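Local coordinates for DnaD domain protein (Enterococcus faecalis, PDB 2I5U) that is of unknown function but, as a DnaD-like protein, probably takes part in the initiation of DNA replication, at residues A[25-30]-A[58-63]; A[46-51]-A[68-73]. All coordinates share one frame; numbering follows the deposited sequence.

In the fold
The chain is a single small domain of four helices, the DnaD-type part of a longer protein, and both contacts use its last helix, 60-73. Contact 1 joins the first turn of that helix to helix 18-32, and contact 2 joins its final turns to helix 38-55. Since helix 18-32 precedes helix 38-55 and the start of helix 60-73 precedes its end, the segments alternate along the chain: 25-30, 46-51, 58-63, 68-73. The centres of the contacts lie about 8 Å apart, and they meet where the ring of Trp-27 packs on the backbone of Lys-68 and on Glu-71, and where Ile-63 touches Ile-49. One terminal helix thus packs against two earlier ones.

Contact 1: A[25-30]-A[58-63]; sequences DYWISD and RNYNYI
Trp-27 and Tyr-60 meet through their polar groups: the indole NE1 donates to the phenol OH over 3.1 Å, a weak bond because the N-H points well off the oxygen, at 130°. The hydroxyl lies near the indole plane, at the ring edge, while the side chains run obliquely and only graze, CD1 of Trp-27 being 4.3 Å from CE1 of Tyr-60. The backbones stay far apart, so a long side chain is needed; with CG anti to the backbone N (chi1 177°), Tyr-60 extends its hydroxyl across to helix 18-32. Around this pair, Phe-24 meets the Tyr-60 ring edge-to-face, Phe-31 packs against the indole, and Asn-64 OD1 takes a second weak bond from NE1. Asn-59 N-caps helix 60-73: its OD1 accepts from Tyr-62 N at 2.9 Å, the donor tilted 29° from the carbonyl plane. This cap probably steadies the first turn, from which Tyr-60 projects. Asparagine suits the site, its short side chain folding back to the helix-start amides. Trp-27 is buried, and its single N-H is divided between two acceptors, each weakly bonded, so polarity is accommodated within a largely aromatic junction.

Contact 2: A[46-51]-A[68-73]; sequences VKAIEI and KDWEQR
Ala-48 and Trp-70 mark the nearest backbone approach of two helical segments that run roughly antiparallel, at 141° between their N-to-C directions. Their axes come no closer than 12.3 Å, a separation spanned by the large indole of Trp-70. A chi1 of -66°, with CG anti to the carbonyl carbon, aims the indole at helix 38-55, and chi2 near zero (-7°) turns the six-membered ring to the front. Ile-51 comes from the opposite direction and sets its CD1 methyl against the ring edge, near the plane, 3.7 Å from CZ2 of Trp-70. Ala-48 is small enough to let the ring approach the helix itself: its CB is 4.1 Å from CZ3 of Trp-70, and its backbone N stands 4.0 Å from CH2 of the same ring. Lys-47 crosses the indole at about a right angle and touches it with the aliphatic CG, 3.9 Å from CH2 of Trp-70. Its bent chain then carries the ammonium group away to Glu-50, where NZ and OE1 form a long salt bridge of 3.6 Å. Lysine suits this margin because its methylenes can pack while its charge stays at the surface. Phe-75 meets the Trp-70 ring, and Ala-48 also packs on Ile-63 and Leu-67. A tryptophan bridging two roughly antiparallel helices in this way joins 38-55 to the terminal helix 60-73 of the all-helical DnaD-type domain.

Contact 1: A[25-30]-A[58-63]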
loop_
_atom_site.group_PDB
_atom_site.type_symbol
_atom_site.label_atom_id
_atom_site.label_comp_id
_atom_site.label_asym_id
_atom_site.label_seq_id
_atom_site.Cartn_x
_atom_site.Cartn_y
_atom_site.Cartn_z
ATOM N N ASP A 25 -5.421 3.246 -4.722
ATOM C CA ASP A 25 -6.723 3.886 -4.441
ATOM C C ASP A 25 -7.765 2.820 -4.140
ATOM O O ASP A 25 -8.579 2.957 -3.211
ATOM C CB ASP A 25 -7.229 4.710 -5.635
ATOM C CG ASP A 25 -6.559 6.052 -5.769
ATOM O OD1 ASP A 25 -5.987 6.534 -4.783
ATOM O OD2 ASP A 25 -6.658 6.651 -6.880
ATOM N N TYR A 26 -7.737 1.755 -4.924
ATOM C CA TYR A 26 -8.675 0.652 -4.766
ATOM C C TYR A 26 -8.407 -0.089 -3.459
ATOM O O TYR A 26 -9.340 -0.505 -2.780
ATOM C CB TYR A 26 -8.625 -0.284 -5.969
ATOM C CG TYR A 26 -9.939 -0.925 -6.218
ATOM C CD1 TYR A 26 -10.938 -0.254 -6.929
ATOM C CD2 TYR A 26 -10.238 -2.161 -5.667
ATOM C CE1 TYR A 26 -12.170 -0.822 -7.121
ATOM C CE2 TYR A 26 -11.475 -2.741 -5.867
ATOM C CZ TYR A 26 -12.430 -2.060 -6.591
ATOM O OH TYR A 26 -13.673 -2.599 -6.779
ATOM N N TRP A 27 -7.137 -0.196 -3.059
ATOM C CA TRP A 27 -6.792 -0.839 -1.792
ATOM C C TRP A 27 -7.316 -0.038 -0.618
ATOM O O TRP A 27 -7.813 -0.611 0.348
ATOM C CB TRP A 27 -5.272 -1.013 -1.657
ATOM C CG TRP A 27 -4.800 -2.351 -2.099
ATOM C CD1 TRP A 27 -3.953 -2.643 -3.145
ATOM C CD2 TRP A 27 -5.130 -3.585 -1.493
ATOM N NE1 TRP A 27 -3.757 -3.993 -3.217
ATOM C CE2 TRP A 27 -4.475 -4.598 -2.217
ATOM C CE3 TRP A 27 -5.956 -3.940 -0.417
ATOM C CZ2 TRP A 27 -4.608 -5.953 -1.890
ATOM C CZ3 TRP A 27 -6.079 -5.280 -0.082
ATOM C CH2 TRP A 27 -5.415 -6.273 -0.828
ATOM N N ILE A 28 -7.208 1.282 -0.692
ATOM C CA ILE A 28 -7.747 2.139 0.361
ATOM C C ILE A 28 -9.258 1.905 0.486
ATOM O O ILE A 28 -9.783 1.740 1.609
ATOM C CB ILE A 28 -7.430 3.639 0.109
ATOM C CG1 ILE A 28 -5.934 3.897 0.297
ATOM C CG2 ILE A 28 -8.249 4.534 1.048
ATOM C CD1 ILE A 28 -5.489 5.249 -0.205
ATOM N N SER A 29 -9.949 1.862 -0.652
ATOM C CA SER A 29 -11.391 1.589 -0.673
ATOM C C SER A 29 -11.717 0.227 -0.065
ATOM O O SER A 29 -12.716 0.084 0.679
ATOM C CB SER A 29 -11.918 1.662 -2.100
ATOM O OG SER A 29 -11.954 3.008 -2.547
ATOM N N ASP A 30 -10.896 -0.776 -0.367
ATOM C CA ASP A 30 -11.150 -2.129 0.105
ATOM C C ASP A 30 -10.961 -2.251 1.615
ATOM O O ASP A 30 -11.746 -2.923 2.290
ATOM C CB ASP A 30 -10.320 -3.164 -0.664
ATOM C CG ASP A 30 -10.928 -3.517 -2.020
ATOM O OD1 ASP A 30 -12.086 -3.125 -2.307
ATOM O OD2 ASP A 30 -10.249 -4.202 -2.798
ATOM N N ARG A 58 11.032 -4.263 -4.111
ATOM C CA ARG A 58 10.401 -3.000 -4.334
ATOM C C ARG A 58 9.551 -3.055 -5.590
ATOM O O ARG A 58 9.871 -2.452 -6.631
ATOM C CB ARG A 58 11.424 -1.884 -4.402
ATOM C CG ARG A 58 12.060 -1.617 -3.055
ATOM C CD ARG A 58 13.167 -0.646 -3.136
ATOM N NE ARG A 58 14.392 -1.246 -3.637
ATOM C CZ ARG A 58 15.546 -0.598 -3.750
ATOM N NH1 ARG A 58 15.595 0.713 -3.491
ATOM N NH2 ARG A 58 16.639 -1.233 -4.172
ATOM N N ASN A 59 8.433 -3.753 -5.462
ATOM C CA ASN A 59 7.461 -3.880 -6.568
ATOM C C ASN A 59 6.063 -4.102 -6.033
ATOM O O ASN A 59 5.868 -4.524 -4.887
ATOM C CB ASN A 59 7.848 -5.004 -7.521
ATOM C CG ASN A 59 7.902 -6.349 -6.834
ATOM O OD1 ASN A 59 6.867 -6.953 -6.546
ATOM N ND2 ASN A 59 9.100 -6.823 -6.571
ATOM N N TYR A 60 5.087 -3.789 -6.868
ATOM C CA TYR A 60 3.688 -3.882 -6.464
ATOM C C TYR A 60 3.290 -5.311 -6.111
ATOM O O TYR A 60 2.489 -5.530 -5.206
ATOM C CB TYR A 60 2.761 -3.308 -7.535
ATOM C CG TYR A 60 1.317 -3.453 -7.159
ATOM C CD1 TYR A 60 0.748 -2.636 -6.209
ATOM C CD2 TYR A 60 0.510 -4.436 -7.733
ATOM C CE1 TYR A 60 -0.596 -2.774 -5.837
ATOM C CE2 TYR A 60 -0.813 -4.573 -7.379
ATOM C CZ TYR A 60 -1.363 -3.759 -6.415
ATOM O OH TYR A 60 -2.716 -3.929 -6.106
ATOM N N ASN A 61 3.797 -6.282 -6.859
ATOM C CA ASN A 61 3.417 -7.674 -6.590
ATOM C C ASN A 61 3.671 -8.062 -5.140
ATOM O O ASN A 61 2.825 -8.656 -4.493
ATOM C CB ASN A 61 4.134 -8.636 -7.534
ATOM C CG ASN A 61 3.610 -8.570 -8.965
ATOM O OD1 ASN A 61 2.416 -8.343 -9.201
ATOM N ND2 ASN A 61 4.483 -8.830 -9.913
ATOM N N TYR A 62 4.833 -7.690 -4.636
ATOM C CA TYR A 62 5.219 -8.059 -3.278
ATOM C C TYR A 62 4.329 -7.331 -2.263
ATOM O O TYR A 62 3.840 -7.929 -1.279
ATOM C CB TYR A 62 6.680 -7.699 -3.046
ATOM C CG TYR A 62 7.263 -8.220 -1.750
ATOM C CD1 TYR A 62 7.830 -9.484 -1.680
ATOM C CD2 TYR A 62 7.337 -7.412 -0.632
ATOM C CE1 TYR A 62 8.391 -9.940 -0.512
ATOM C CE2 TYR A 62 7.893 -7.871 0.536
ATOM C CZ TYR A 62 8.403 -9.140 0.590
ATOM O OH TYR A 62 9.001 -9.617 1.764
ATOM N N ILE A 63 4.074 -6.052 -2.529
ATOM C CA ILE A 63 3.225 -5.257 -1.645
ATOM C C ILE A 63 1.785 -5.776 -1.640
ATOM O O ILE A 63 1.152 -5.866 -0.591
ATOM C CB ILE A 63 3.286 -3.759 -2.039
ATOM C CG1 ILE A 63 4.692 -3.218 -1.765
ATOM C CG2 ILE A 63 2.239 -2.968 -1.297
ATOM C CD1 ILE A 63 5.002 -1.997 -2.545
#

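Contact 2: A[46-51]-A[68-73]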
loop_
_atom_site.group_PDB
_atom_site.type_symbol
_atom_site.label_atom_id
_atom_site.label_comp_id
_atom_site.label_asym_id
_atom_site.label_seq_id
_atom_site.Cartn_x
_atom_site.Cartn_y
_atom_site.Cartn_z
ATOM N N VAL A 46 1.577 2.411 3.483
ATOM C CA VAL A 46 2.913 2.919 3.779
ATOM C C VAL A 46 3.753 1.840 4.464
ATOM O O VAL A 46 4.930 1.631 4.104
ATOM C CB VAL A 46 2.859 4.173 4.650
ATOM C CG1 VAL A 46 4.262 4.536 5.144
ATOM C CG2 VAL A 46 2.248 5.341 3.876
ATOM N N LYS A 47 3.169 1.162 5.452
ATOM C CA LYS A 47 3.887 0.105 6.164
ATOM C C LYS A 47 4.290 -1.053 5.229
ATOM O O LYS A 47 5.390 -1.583 5.333
ATOM C CB LYS A 47 3.058 -0.426 7.334
ATOM C CG LYS A 47 3.749 -1.495 8.149
ATOM C CD LYS A 47 4.853 -0.913 9.016
ATOM C CE LYS A 47 6.027 -1.860 9.188
ATOM N NZ LYS A 47 7.023 -1.672 8.093
ATOM N N ALA A 48 3.381 -1.479 4.350
ATOM C CA ALA A 48 3.703 -2.539 3.393
ATOM C C ALA A 48 4.856 -2.084 2.491
ATOM O O ALA A 48 5.726 -2.870 2.152
ATOM C CB ALA A 48 2.474 -2.927 2.547
ATOM N N ILE A 49 4.867 -0.825 2.091
ATOM C CA ILE A 49 5.972 -0.322 1.258
ATOM C C ILE A 49 7.295 -0.357 2.013
ATOM O O ILE A 49 8.336 -0.784 1.464
ATOM C CB ILE A 49 5.682 1.102 0.732
ATOM C CG1 ILE A 49 4.543 1.023 -0.281
ATOM C CG2 ILE A 49 6.907 1.713 0.081
ATOM C CD1 ILE A 49 3.964 2.413 -0.705
ATOM N N GLU A 50 7.259 0.018 3.279
ATOM C CA GLU A 50 8.453 -0.074 4.144
ATOM C C GLU A 50 8.971 -1.503 4.238
ATOM O O GLU A 50 10.181 -1.750 4.161
ATOM C CB GLU A 50 8.139 0.438 5.548
ATOM C CG GLU A 50 7.987 1.941 5.586
ATOM C CD GLU A 50 7.731 2.487 6.968
ATOM O OE1 GLU A 50 6.924 1.889 7.711
ATOM O OE2 GLU A 50 8.334 3.541 7.304
ATOM N N ILE A 51 8.052 -2.449 4.395
ATOM C CA ILE A 51 8.423 -3.881 4.453
ATOM C C ILE A 51 9.100 -4.322 3.143
ATOM O O ILE A 51 10.112 -5.009 3.154
ATOM C CB ILE A 51 7.182 -4.747 4.764
ATOM C CG1 ILE A 51 6.725 -4.535 6.212
ATOM C CG2 ILE A 51 7.462 -6.215 4.530
ATOM C CD1 ILE A 51 5.338 -5.065 6.530
ATOM N N LYS A 68 -3.079 -8.296 0.783
ATOM C CA LYS A 68 -4.156 -9.312 0.699
ATOM C C LYS A 68 -4.275 -10.076 1.990
ATOM O O LYS A 68 -5.402 -10.445 2.420
ATOM C CB LYS A 68 -3.896 -10.309 -0.426
ATOM C CG LYS A 68 -4.159 -9.775 -1.795
ATOM C CD LYS A 68 -3.932 -10.844 -2.842
ATOM C CE LYS A 68 -4.076 -10.290 -4.253
ATOM N NZ LYS A 68 -3.723 -11.289 -5.340
ATOM N N ASP A 69 -3.123 -10.382 2.597
ATOM C CA ASP A 69 -3.084 -11.053 3.897
ATOM C C ASP A 69 -3.819 -10.210 4.918
ATOM O O ASP A 69 -4.775 -10.660 5.548
ATOM C CB ASP A 69 -1.645 -11.245 4.388
ATOM C CG ASP A 69 -0.888 -12.279 3.606
ATOM O OD1 ASP A 69 -1.520 -13.179 3.029
ATOM O OD2 ASP A 69 0.356 -12.205 3.587
ATOM N N TRP A 70 -3.378 -8.967 5.049
ATOM C CA TRP A 70 -3.920 -8.072 6.054
ATOM C C TRP A 70 -5.423 -7.859 5.875
ATOM O O TRP A 70 -6.176 -7.810 6.861
ATOM C CB TRP A 70 -3.168 -6.736 5.999
ATOM C CG TRP A 70 -1.718 -6.852 6.408
ATOM C CD1 TRP A 70 -1.097 -7.945 6.931
ATOM C CD2 TRP A 70 -0.723 -5.818 6.347
ATOM N NE1 TRP A 70 0.221 -7.674 7.176
ATOM C CE2 TRP A 70 0.480 -6.371 6.833
ATOM C CE3 TRP A 70 -0.730 -4.488 5.912
ATOM C CZ2 TRP A 70 1.665 -5.627 6.938
ATOM C CZ3 TRP A 70 0.459 -3.745 6.005
ATOM C CH2 TRP A 70 1.633 -4.320 6.506
ATOM N N GLU A 71 -5.864 -7.772 4.627
ATOM C CA GLU A 71 -7.276 -7.524 4.325
ATOM C C GLU A 71 -8.150 -8.697 4.748
ATOM O O GLU A 71 -9.195 -8.501 5.392
ATOM C CB GLU A 71 -7.465 -7.269 2.831
ATOM C CG GLU A 71 -8.927 -7.095 2.423
ATOM C CD GLU A 71 -9.132 -7.162 0.934
ATOM O OE1 GLU A 71 -8.391 -7.909 0.250
ATOM O OE2 GLU A 71 -10.066 -6.478 0.427
ATOM N N GLN A 72 -7.732 -9.912 4.400
ATOM C CA GLN A 72 -8.501 -11.105 4.772
ATOM C C GLN A 72 -8.538 -11.312 6.287
ATOM O O GLN A 72 -9.559 -11.766 6.833
ATOM C CB GLN A 72 -7.974 -12.361 4.053
ATOM C CG GLN A 72 -6.542 -12.764 4.369
ATOM C CD GLN A 72 -6.416 -13.693 5.557
ATOM O OE1 GLN A 72 -7.417 -14.211 6.074
ATOM N NE2 GLN A 72 -5.171 -13.933 5.989
ATOM N N ARG A 73 -7.442 -10.989 6.967
ATOM C CA ARG A 73 -7.396 -11.097 8.438
ATOM C C ARG A 73 -8.264 -10.022 9.095
ATOM O O ARG A 73 -8.678 -10.170 10.249
ATOM C CB ARG A 73 -5.952 -10.997 8.957
ATOM C CG ARG A 73 -5.041 -12.150 8.508
ATOM C CD ARG A 73 -3.962 -12.478 9.540
ATOM N NE ARG A 73 -2.635 -12.709 8.950
ATOM C CZ ARG A 73 -1.530 -12.974 9.659
ATOM N NH1 ARG A 73 -0.363 -13.159 9.039
ATOM N NH2 ARG A 73 -1.583 -13.047 10.986
#